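Local atomic coordinates of competence/damage-inducible protein CinA (PDB entry 2A9S), a protein that is of unknown function but belongs to the CinA family of competence- and damage-inducible proteins. Residues V124-K129 / M140-I145. Numbering follows the deposited sequence.
Sequences VHLATK and MRYGDI
With its CG set opposite the carbonyl carbon and beside the backbone N (chi1 -62°), Tyr142 brings its ring back beside Met140 and up to Val124, whose chi1 of 175° puts CG1 anti to the backbone N and leaves CG2, anti to the carbonyl carbon, as the branch that meets the ring. Val124 CG2 meets the ring at its edge, close to the ring plane, 3.7 Å from Tyr142 CE2. One face of the same ring is covered by Met140 CB, which lies over the rim and not the centre. Leu126 extends the apolar patch, its CD1 reaching Met140 CG at 3.6 Å; bends at chi2 and chi3 then carry the rest of the methionine away from strand 123-130. The backbones are joined by two hydrogen bonds, Met140 N to Val124 O at 2.8 Å and Val124 N to Met140 O at 2.9 Å. Beyond the patch, Tyr142 OH is hydrogen-bonded to Thr157 OG1 of helix 147-167, which helps hold the hydroxyl end of the ring, and Val124 and Leu126 also pack on this helix. Val124 and Met140 thus form an antiparallel hydrogen-bonded pair at the open end of a beta hairpin, strands 123-130 and 135-141, at one edge of the mixed sheet of this chain with the C-terminal helix packed against it.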
loop_
_atom_site.group_PDB
_atom_site.type_symbol
_atom_site.label_atom_id
_atom_site.label_comp_id
_atom_site.label_asym_id
_atom_site.label_seq_id
_atom_site.Cartn_x
_atom_site.Cartn_y
_atom_site.Cartn_z
ATOM N N VAL A 124 15.351 -5.398 9.216
ATOM C CA VAL A 124 14.674 -4.736 8.106
ATOM C C VAL A 124 15.749 -4.005 7.302
ATOM O O VAL A 124 16.590 -3.318 7.882
ATOM C CB VAL A 124 13.606 -3.699 8.581
ATOM C CG1 VAL A 124 12.985 -2.925 7.361
ATOM C CG2 VAL A 124 12.505 -4.344 9.439
ATOM N N HIS A 125 15.712 -4.166 5.990
ATOM C CA HIS A 125 16.590 -3.422 5.090
ATOM C C HIS A 125 15.750 -2.320 4.438
ATOM O O HIS A 125 14.673 -2.601 3.906
ATOM C CB HIS A 125 17.183 -4.347 4.031
ATOM C CG HIS A 125 18.302 -5.206 4.557
ATOM N ND1 HIS A 125 19.584 -4.727 4.726
ATOM C CD2 HIS A 125 18.308 -6.474 5.024
ATOM C CE1 HIS A 125 20.345 -5.676 5.237
ATOM N NE2 HIS A 125 19.600 -6.751 5.415
ATOM N N LEU A 126 16.242 -1.083 4.513
ATOM C CA LEU A 126 15.546 0.062 3.918
ATOM C C LEU A 126 16.491 0.727 2.937
ATOM O O LEU A 126 17.710 0.862 3.202
ATOM C CB LEU A 126 15.089 1.084 4.976
ATOM C CG LEU A 126 14.170 0.624 6.107
ATOM C CD1 LEU A 126 15.000 0.116 7.299
ATOM C CD2 LEU A 126 13.268 1.764 6.530
ATOM N N ALA A 127 15.929 1.178 1.813
ATOM C CA ALA A 127 16.739 1.879 0.802
ATOM C C ALA A 127 15.890 3.000 0.231
ATOM O O ALA A 127 14.690 2.823 -0.016
ATOM C CB ALA A 127 17.186 0.932 -0.296
ATOM N N THR A 128 16.513 4.154 0.026
ATOM C CA THR A 128 15.868 5.234 -0.717
ATOM C C THR A 128 16.740 5.623 -1.908
ATOM O O THR A 128 17.978 5.663 -1.785
ATOM C CB THR A 128 15.607 6.466 0.163
ATOM O OG1 THR A 128 16.844 6.898 0.753
ATOM C CG2 THR A 128 14.627 6.144 1.276
ATOM N N LYS A 129 16.115 5.906 -3.050
ATOM C CA LYS A 129 16.880 6.325 -4.235
ATOM C C LYS A 129 16.302 7.590 -4.883
ATOM O O LYS A 129 15.101 7.830 -4.819
ATOM C CB LYS A 129 16.989 5.181 -5.231
ATOM C CG LYS A 129 17.919 5.466 -6.415
ATOM C CD LYS A 129 18.142 4.247 -7.265
ATOM C CE LYS A 129 19.118 4.607 -8.386
ATOM N NZ LYS A 129 19.596 3.389 -9.085
ATOM N N MET A 140 18.310 -2.128 9.789
ATOM C CA MET A 140 17.800 -1.981 11.142
ATOM C C MET A 140 17.577 -3.345 11.751
ATOM O O MET A 140 17.268 -4.319 11.041
ATOM C CB MET A 140 16.510 -1.164 11.168
ATOM C CG MET A 140 16.643 0.187 10.464
ATOM S SD MET A 140 17.878 1.294 11.247
ATOM C CE MET A 140 17.015 1.798 12.666
ATOM N N ARG A 141 17.765 -3.396 13.070
ATOM C CA ARG A 141 17.480 -4.597 13.869
ATOM C C ARG A 141 16.639 -4.149 15.043
ATOM O O ARG A 141 17.146 -3.742 16.087
ATOM C CB ARG A 141 18.782 -5.262 14.309
ATOM C CG ARG A 141 19.468 -5.918 13.132
ATOM C CD ARG A 141 20.947 -6.252 13.364
ATOM N NE ARG A 141 21.445 -6.899 12.155
ATOM C CZ ARG A 141 21.396 -8.212 11.912
ATOM N NH1 ARG A 141 20.896 -9.056 12.797
ATOM N NH2 ARG A 141 21.862 -8.689 10.764
ATOM N N TYR A 142 15.333 -4.168 14.860
ATOM C CA TYR A 142 14.445 -3.610 15.858
ATOM C C TYR A 142 14.235 -4.584 17.017
ATOM O O TYR A 142 13.724 -4.200 18.052
ATOM C CB TYR A 142 13.089 -3.266 15.220
ATOM C CG TYR A 142 13.157 -2.210 14.124
ATOM C CD1 TYR A 142 13.491 -0.872 14.425
ATOM C CD2 TYR A 142 12.860 -2.536 12.803
ATOM C CE1 TYR A 142 13.525 0.103 13.419
ATOM C CE2 TYR A 142 12.877 -1.576 11.806
ATOM C CZ TYR A 142 13.217 -0.263 12.113
ATOM O OH TYR A 142 13.231 0.672 11.109
ATOM N N GLY A 143 14.623 -5.843 16.820
ATOM C CA GLY A 143 14.426 -6.870 17.849
ATOM C C GLY A 143 13.106 -7.595 17.727
ATOM O O GLY A 143 12.258 -7.247 16.900
ATOM N N ASP A 144 12.915 -8.602 18.570
ATOM C CA ASP A 144 11.712 -9.404 18.519
ATOM C C ASP A 144 10.642 -8.700 19.370
ATOM O O ASP A 144 10.247 -9.197 20.437
ATOM C CB ASP A 144 12.044 -10.797 19.043
ATOM C CG ASP A 144 10.944 -11.816 18.791
ATOM O OD1 ASP A 144 9.998 -11.578 18.000
ATOM O OD2 ASP A 144 11.052 -12.904 19.407
ATOM N N ILE A 145 10.160 -7.553 18.886
ATOM C CA ILE A 145 9.311 -6.673 19.696
ATOM C C ILE A 145 7.818 -6.634 19.353
ATOM O O ILE A 145 7.039 -5.899 19.999
ATOM C CB ILE A 145 9.814 -5.224 19.682
ATOM C CG1 ILE A 145 9.926 -4.703 18.236
ATOM C CG2 ILE A 145 11.131 -5.112 20.447
ATOM C CD1 ILE A 145 10.083 -3.158 18.171
#